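PDB 6JXG: beta-glucosidase from Chaetomella raphigera, which probably hydrolyses terminal, non-reducing beta-D-glucosyl residues with release of beta-D-glucose in the breakdown of cellulose. Local coordinates for residues Y56-G59 with I63-V66; G102-L107 with V295-G300; L379-G382 with G386-D389. All coordinates share one frame; numbering follows the deposited sequence.

Contact 1: residues Y56-G59 with I63-V66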
loop_
_atom_site.group_PDB
_atom_site.type_symbol
_atom_site.label_atom_id
_atom_site.label_comp_id
_atom_site.label_asym_id
_atom_site.label_seq_id
_atom_site.Cartn_x
_atom_site.Cartn_y
_atom_site.Cartn_z
ATOM N N TYR A 56 -8.193 17.847 -6.269
ATOM C CA TYR A 56 -7.512 16.829 -5.469
ATOM C C TYR A 56 -8.576 15.816 -5.053
ATOM O O TYR A 56 -9.595 16.204 -4.402
ATOM C CB TYR A 56 -6.940 17.482 -4.213
ATOM C CG TYR A 56 -5.802 18.480 -4.400
ATOM C CD1 TYR A 56 -4.490 18.169 -4.022
ATOM C CD2 TYR A 56 -6.040 19.732 -4.856
ATOM C CE1 TYR A 56 -3.501 19.072 -4.168
ATOM C CE2 TYR A 56 -5.038 20.653 -5.034
ATOM C CZ TYR A 56 -3.756 20.328 -4.668
ATOM O OH TYR A 56 -2.775 21.274 -4.819
ATOM N N GLN A 57 -8.361 14.558 -5.409
ATOM C CA GLN A 57 -9.370 13.542 -5.200
ATOM C C GLN A 57 -8.763 12.258 -4.563
ATOM O O GLN A 57 -7.739 11.745 -5.011
ATOM C CB GLN A 57 -10.131 13.200 -6.484
ATOM C CG GLN A 57 -11.421 12.420 -6.244
ATOM C CD GLN A 57 -12.533 13.322 -5.712
ATOM O OE1 GLN A 57 -12.383 14.560 -5.612
ATOM N NE2 GLN A 57 -13.676 12.714 -5.386
ATOM N N ASP A 58 -9.461 11.747 -3.555
ATOM C CA ASP A 58 -9.156 10.388 -3.003
ATOM C C ASP A 58 -9.557 9.312 -4.063
ATOM O O ASP A 58 -10.326 9.589 -5.030
ATOM C CB ASP A 58 -9.961 10.134 -1.746
ATOM C CG ASP A 58 -9.450 10.854 -0.520
ATOM O OD1 ASP A 58 -8.230 10.886 -0.388
ATOM O OD2 ASP A 58 -10.280 11.370 0.290
ATOM N N GLY A 59 -9.039 8.105 -3.970
ATOM C CA GLY A 59 -8.042 7.713 -2.989
ATOM C C GLY A 59 -7.113 6.724 -3.654
ATOM O O GLY A 59 -7.077 6.625 -4.869
ATOM N N ILE A 63 -11.197 5.960 -7.602
ATOM C CA ILE A 63 -11.705 7.336 -7.442
ATOM C C ILE A 63 -12.813 7.296 -6.410
ATOM O O ILE A 63 -13.793 6.490 -6.548
ATOM C CB ILE A 63 -12.320 7.865 -8.738
ATOM C CG1 ILE A 63 -11.425 7.608 -9.954
ATOM C CG2 ILE A 63 -12.669 9.353 -8.557
ATOM C CD1 ILE A 63 -9.996 8.086 -9.822
ATOM N N ARG A 64 -12.659 8.060 -5.338
ATOM C CA ARG A 64 -13.681 8.147 -4.305
ATOM C C ARG A 64 -14.899 9.019 -4.779
ATOM O O ARG A 64 -14.737 9.972 -5.545
ATOM C CB ARG A 64 -13.062 8.736 -3.065
ATOM C CG ARG A 64 -13.906 8.592 -1.799
ATOM C CD ARG A 64 -13.147 9.290 -0.651
ATOM N NE ARG A 64 -13.999 9.240 0.525
ATOM C CZ ARG A 64 -13.852 10.026 1.615
ATOM N NH1 ARG A 64 -12.887 10.934 1.712
ATOM N NH2 ARG A 64 -14.728 9.884 2.595
ATOM N N PHE A 65 -16.083 8.584 -4.373
ATOM C CA PHE A 65 -17.403 9.254 -4.538
ATOM C C PHE A 65 -17.994 9.092 -5.961
ATOM O O PHE A 65 -19.203 8.873 -6.125
ATOM C CB PHE A 65 -17.381 10.754 -4.118
ATOM C CG PHE A 65 -17.024 10.999 -2.663
ATOM C CD1 PHE A 65 -17.848 10.547 -1.640
ATOM C CD2 PHE A 65 -15.920 11.726 -2.297
ATOM C CE1 PHE A 65 -17.564 10.778 -0.306
ATOM C CE2 PHE A 65 -15.656 11.975 -0.934
ATOM C CZ PHE A 65 -16.482 11.504 0.045
ATOM N N VAL A 66 -17.185 9.268 -6.982
ATOM C CA VAL A 66 -17.662 9.289 -8.359
ATOM C C VAL A 66 -18.164 7.918 -8.831
ATOM O O VAL A 66 -17.563 6.868 -8.555
ATOM C CB VAL A 66 -16.531 9.785 -9.273
ATOM C CG1 VAL A 66 -16.965 9.904 -10.712
ATOM C CG2 VAL A 66 -16.008 11.106 -8.788
#
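After a cis peptide between Asp58 and Gly59 the chain doubles back so that Asp58 and Arg64 face each other, the N-H of Arg64 meeting Asp58 O at 2.8 Å in an almost straight bond (178°). This is a beta-to-alpha loop of the TIM-barrel-type domain of family 3 glycoside hydrolases, leaving the C-terminal end of strand 55-57, the end at which such barrels carry their active sites. Glycine suits the cis turn, where a CB would press on Asp58. Gln57 swings its CG anti to the backbone N (chi1 -165°) and then bends, which brings NE2 to 2.9 Å from Arg64 O, above the carbonyl plane. NE2 also bonds to Ser308 OG, and OE1 accepts the N-H of Val40, so the amide has three partners; a leucine here would probably leave Val40 N without its acceptor and Arg64 O with just the weak bond from Val66 N. NE2 also lies at the edge of the Phe65 ring. Arg64 runs extended alongside Asp58, its CD 3.5 Å from Asp58 CB, while its NH2 makes a salt bridge to Asp371. Phe65 CZ sits over one guanidinium face, near the rim. At the guanidinium edge NH1 reaches Asp58 OD2 at 3.0 Å, a salt bridge that meets the carboxylate on its anti side with the two planes 38° apart.

Contact 2: residues G102-L107 with V295-G300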
loop_
_atom_site.group_PDB
_atom_site.type_symbol
_atom_site.label_atom_id
_atom_site.label_comp_id
_atom_site.label_asym_id
_atom_site.label_seq_id
_atom_site.Cartn_x
_atom_site.Cartn_y
_atom_site.Cartn_z
ATOM N N GLY A 102 -10.786 14.630 -14.999
ATOM C CA GLY A 102 -10.263 15.952 -14.834
ATOM C C GLY A 102 -9.633 16.111 -13.452
ATOM O O GLY A 102 -9.358 17.199 -13.026
ATOM N N ILE A 103 -9.353 14.997 -12.787
ATOM C CA ILE A 103 -8.669 15.047 -11.473
ATOM C C ILE A 103 -7.227 15.426 -11.667
ATOM O O ILE A 103 -6.471 14.762 -12.404
ATOM C CB ILE A 103 -8.828 13.715 -10.719
ATOM C CG1 ILE A 103 -10.291 13.518 -10.406
ATOM C CG2 ILE A 103 -7.971 13.685 -9.429
ATOM C CD1 ILE A 103 -10.667 12.202 -9.843
ATOM N N ASN A 104 -6.786 16.507 -11.004
ATOM C CA ASN A 104 -5.394 16.882 -11.134
ATOM C C ASN A 104 -4.407 16.040 -10.272
ATOM O O ASN A 104 -3.332 15.621 -10.769
ATOM C CB ASN A 104 -5.148 18.370 -10.880
ATOM C CG ASN A 104 -5.802 19.269 -11.962
ATOM O OD1 ASN A 104 -5.264 19.475 -13.116
ATOM N ND2 ASN A 104 -6.946 19.721 -11.646
ATOM N N VAL A 105 -4.784 15.852 -9.012
ATOM C CA VAL A 105 -3.959 15.163 -8.014
ATOM C C VAL A 105 -4.804 14.041 -7.453
ATOM O O VAL A 105 -5.871 14.298 -6.874
ATOM C CB VAL A 105 -3.521 16.117 -6.891
ATOM C CG1 VAL A 105 -2.594 15.373 -5.925
ATOM C CG2 VAL A 105 -2.822 17.330 -7.542
ATOM N N GLN A 106 -4.328 12.823 -7.636
ATOM C CA GLN A 106 -4.957 11.633 -7.068
ATOM C C GLN A 106 -4.237 11.303 -5.770
ATOM O O GLN A 106 -3.011 11.100 -5.782
ATOM C CB GLN A 106 -4.880 10.472 -8.047
ATOM C CG GLN A 106 -5.756 9.293 -7.680
ATOM C CD GLN A 106 -7.226 9.599 -7.608
ATOM O OE1 GLN A 106 -7.742 10.508 -8.271
ATOM N NE2 GLN A 106 -7.944 8.792 -6.836
ATOM N N LEU A 107 -5.006 11.153 -4.669
ATOM C CA LEU A 107 -4.388 11.133 -3.336
ATOM C C LEU A 107 -3.957 9.705 -2.980
ATOM O O LEU A 107 -4.622 9.017 -2.183
ATOM C CB LEU A 107 -5.365 11.753 -2.290
ATOM C CG LEU A 107 -5.652 13.241 -2.588
ATOM C CD1 LEU A 107 -6.696 13.750 -1.630
ATOM C CD2 LEU A 107 -4.403 14.123 -2.558
ATOM N N VAL A 295 3.964 16.814 -15.103
ATOM C CA VAL A 295 3.127 15.782 -15.697
ATOM C C VAL A 295 2.309 16.220 -16.930
ATOM O O VAL A 295 1.559 15.406 -17.423
ATOM C CB VAL A 295 2.218 15.054 -14.670
ATOM C CG1 VAL A 295 3.009 14.725 -13.413
ATOM C CG2 VAL A 295 1.016 15.834 -14.305
ATOM N N GLY A 296 2.477 17.470 -17.391
ATOM C CA GLY A 296 1.880 17.980 -18.639
ATOM C C GLY A 296 0.410 18.338 -18.561
ATOM O O GLY A 296 -0.300 18.277 -19.582
ATOM N N GLN A 297 -0.074 18.755 -17.410
ATOM C CA GLN A 297 -1.487 19.027 -17.284
ATOM C C GLN A 297 -1.934 20.429 -17.831
ATOM O O GLN A 297 -3.140 20.780 -17.805
ATOM C CB GLN A 297 -1.966 18.901 -15.852
ATOM C CG GLN A 297 -1.862 17.465 -15.348
ATOM C CD GLN A 297 -2.368 17.283 -13.966
ATOM O OE1 GLN A 297 -2.598 18.227 -13.225
ATOM N NE2 GLN A 297 -2.511 16.046 -13.596
ATOM N N ASP A 298 -0.964 21.214 -18.258
ATOM C CA ASP A 298 -1.210 22.581 -18.671
ATOM C C ASP A 298 -1.765 22.658 -20.060
ATOM O O ASP A 298 -2.247 23.748 -20.429
ATOM C CB ASP A 298 0.103 23.399 -18.629
ATOM C CG ASP A 298 1.148 22.826 -19.456
ATOM O OD1 ASP A 298 1.695 23.547 -20.317
ATOM O OD2 ASP A 298 1.469 21.634 -19.276
ATOM N N GLN A 299 -1.679 21.565 -20.828
ATOM C CA GLN A 299 -2.273 21.497 -22.177
ATOM C C GLN A 299 -3.247 20.336 -22.239
ATOM O O GLN A 299 -2.829 19.192 -22.031
ATOM C CB GLN A 299 -1.245 21.226 -23.310
ATOM C CG GLN A 299 0.245 21.573 -23.113
ATOM C CD GLN A 299 1.177 20.377 -22.747
ATOM O OE1 GLN A 299 0.747 19.361 -22.169
ATOM N NE2 GLN A 299 2.469 20.521 -23.066
ATOM N N GLY A 300 -4.502 20.628 -22.537
ATOM C CA GLY A 300 -5.427 19.618 -23.031
ATOM C C GLY A 300 -5.901 18.647 -21.950
ATOM O O GLY A 300 -6.307 17.514 -22.263
#
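Gln297 reaches straight out to Asn104, and the two side chains cross obliquely with their amide planes 58° apart, neither stacked nor coplanar. The reach comes from the shape of Gln297: CG lies anti to the carbonyl carbon (chi1 -66°) and the chain is extended beyond it, which carries the amide across to a backbone whose CA is 7.6 Å from the CA of Gln297. There NE2 donates to Asn104 O at 3.0 Å. The bond is nearly straight (173°), lies in the plane of the glutamine amide, and uses a lone pair of Asn104 O in the carbonyl plane. Beside it, Gln297 OE1 comes against the base of the asparagine side chain, 3.5 Å from Asn104 CB. Trp292, on the last turns of helix 278-294, packs against both side chains.

The contact joins two helix exits of the barrel domain. Gly102 ends helix 84-100 and Gly296 ends helix 278-294, each in a Schellman motif whose positive phi favours glycine, and Gly296 also starts the type I turn that presents Gln297. Asn104 lies just before strand 105-106, at the N-terminal end of the parallel strands. Next to it Ile103 O accepts a bond from Tyr301 OH.

Gln297 NE2 has a second acceptor, Gly149 O, in the loop leading into the neighbouring strand 151-157. A long, neutral side chain with an NH2 group suits this buried place: it can serve two backbone carbonyls, Asn104 O and Gly149 O, without bringing in a charge. Because both acceptors call for N-H, the amide can hardly be turned end for end, and its rotation is probably set by the two carbonyls, through which it ties two adjoining strand entries to the C-terminal end of helix 278-294.

Contact 3: residues L379-G382 with G386-D389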
loop_
_atom_site.group_PDB
_atom_site.type_symbol
_atom_site.label_atom_id
_atom_site.label_comp_id
_atom_site.label_asym_id
_atom_site.label_seq_id
_atom_site.Cartn_x
_atom_site.Cartn_y
_atom_site.Cartn_z
ATOM N N LEU A 379 -16.240 -8.927 1.986
ATOM C CA LEU A 379 -15.355 -7.863 2.319
ATOM C C LEU A 379 -14.303 -7.687 1.205
ATOM O O LEU A 379 -13.511 -8.629 0.982
ATOM C CB LEU A 379 -14.639 -8.135 3.651
ATOM C CG LEU A 379 -13.606 -7.094 4.061
ATOM C CD1 LEU A 379 -14.306 -5.786 4.433
ATOM C CD2 LEU A 379 -12.807 -7.527 5.240
ATOM N N ALA A 380 -14.245 -6.483 0.608
ATOM C CA ALA A 380 -13.337 -6.271 -0.523
ATOM C C ALA A 380 -12.553 -4.994 -0.472
ATOM O O ALA A 380 -11.726 -4.706 -1.354
ATOM C CB ALA A 380 -14.088 -6.404 -1.831
ATOM N N MET A 381 -12.696 -4.305 0.658
ATOM C CA MET A 381 -12.116 -2.980 0.881
ATOM C C MET A 381 -12.269 -2.739 2.427
ATOM O O MET A 381 -13.349 -3.056 2.977
ATOM C CB MET A 381 -13.056 -2.032 0.122
ATOM C CG MET A 381 -12.524 -0.719 -0.037
ATOM S SD MET A 381 -13.378 0.302 -1.084
ATOM C CE MET A 381 -13.427 -0.565 -2.640
ATOM N N GLY A 382 -11.276 -2.174 3.072
ATOM C CA GLY A 382 -11.461 -1.483 4.368
ATOM C C GLY A 382 -12.198 -0.140 4.332
ATOM O O GLY A 382 -12.803 0.220 3.349
ATOM N N GLY A 386 -9.776 5.970 1.898
ATOM C CA GLY A 386 -9.112 5.121 0.863
ATOM C C GLY A 386 -10.033 4.112 0.178
ATOM O O GLY A 386 -9.692 2.908 0.051
ATOM N N THR A 387 -11.199 4.607 -0.214
ATOM C CA THR A 387 -12.309 3.836 -0.731
ATOM C C THR A 387 -12.816 4.359 -2.041
ATOM O O THR A 387 -12.449 5.453 -2.481
ATOM C CB THR A 387 -13.465 3.749 0.294
ATOM O OG1 THR A 387 -13.944 5.056 0.678
ATOM C CG2 THR A 387 -12.927 2.949 1.580
ATOM N N ALA A 388 -13.763 3.608 -2.600
ATOM C CA ALA A 388 -14.474 3.917 -3.851
ATOM C C ALA A 388 -15.803 3.174 -3.775
ATOM O O ALA A 388 -15.912 2.256 -2.986
ATOM C CB ALA A 388 -13.730 3.452 -5.058
ATOM N N ASP A 389 -16.741 3.592 -4.625
ATOM C CA ASP A 389 -18.054 2.926 -4.751
ATOM C C ASP A 389 -17.823 1.801 -5.741
ATOM O O ASP A 389 -17.163 2.017 -6.747
ATOM C CB ASP A 389 -19.101 3.887 -5.237
ATOM C CG ASP A 389 -19.624 4.807 -4.123
ATOM O OD1 ASP A 389 -19.049 4.879 -3.006
ATOM O OD2 ASP A 389 -20.666 5.438 -4.400
#
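Met381 reaches across to Thr387 and Ala388 inside the long loop that leads from strand 351-355 to helix 396-406, the first half of a beta-alpha-beta crossover to strand 410-414 in the alpha/beta C-terminal domain. Its CB points toward the 386-389 segment and starts a chain that runs almost fully extended, with CG anti to the backbone N (chi1 -167°). CG reaches the methyl of Thr387, 4.0 Å from CG2, where the two side chains cross at about a right angle. SD comes next and is the hub of the contact: it sits 3.7 Å from Thr387 CA, and it takes a weak hydrogen bond from Ala388 N, also at 3.7 Å and with an angle of 151° at the hydrogen. The bend comes only at the last torsion (chi3 -57°), placing CE 3.8 Å from Ala388 O. That carbonyl is held from outside the segments by Arg372, whose side chain also packs on Met381. An unbranched, flexible methionine suits this place because its large sulfur can lie against backbone atoms and a methyl alike. Thr387 divides its two branches: OG1 bonds back to Gly384 O, between the two segments in the chain, and the methyl faces the other segment. There CG2 lies 3.3 Å from Gly382 O, a buried carbonyl oxygen with no polar partner in the model.

Overall arrangement
Contacts 1 and 2 share one sheet: their centres are 14 Å apart, and strands 55-57 and 105-106 pair directly, with Gln57 O 2.8 Å from Leu107 N. Contact 3 belongs to the C-terminal alpha/beta domain of the family, yet its centre is 12 Å from that of contact 1, and the two touch where Ile63 O lies 3.4 Å from Ala388 CB. Contact 1 is thus the middle member, while contacts 2 and 3 come no nearer than about 7 Å between atoms. In family 3 enzymes the substrate pocket generally lies between these domains, so contacts 1 and 3 probably border it. The nearest bound sugar is a surface glycan, about 8 Å from the Val66 side chain.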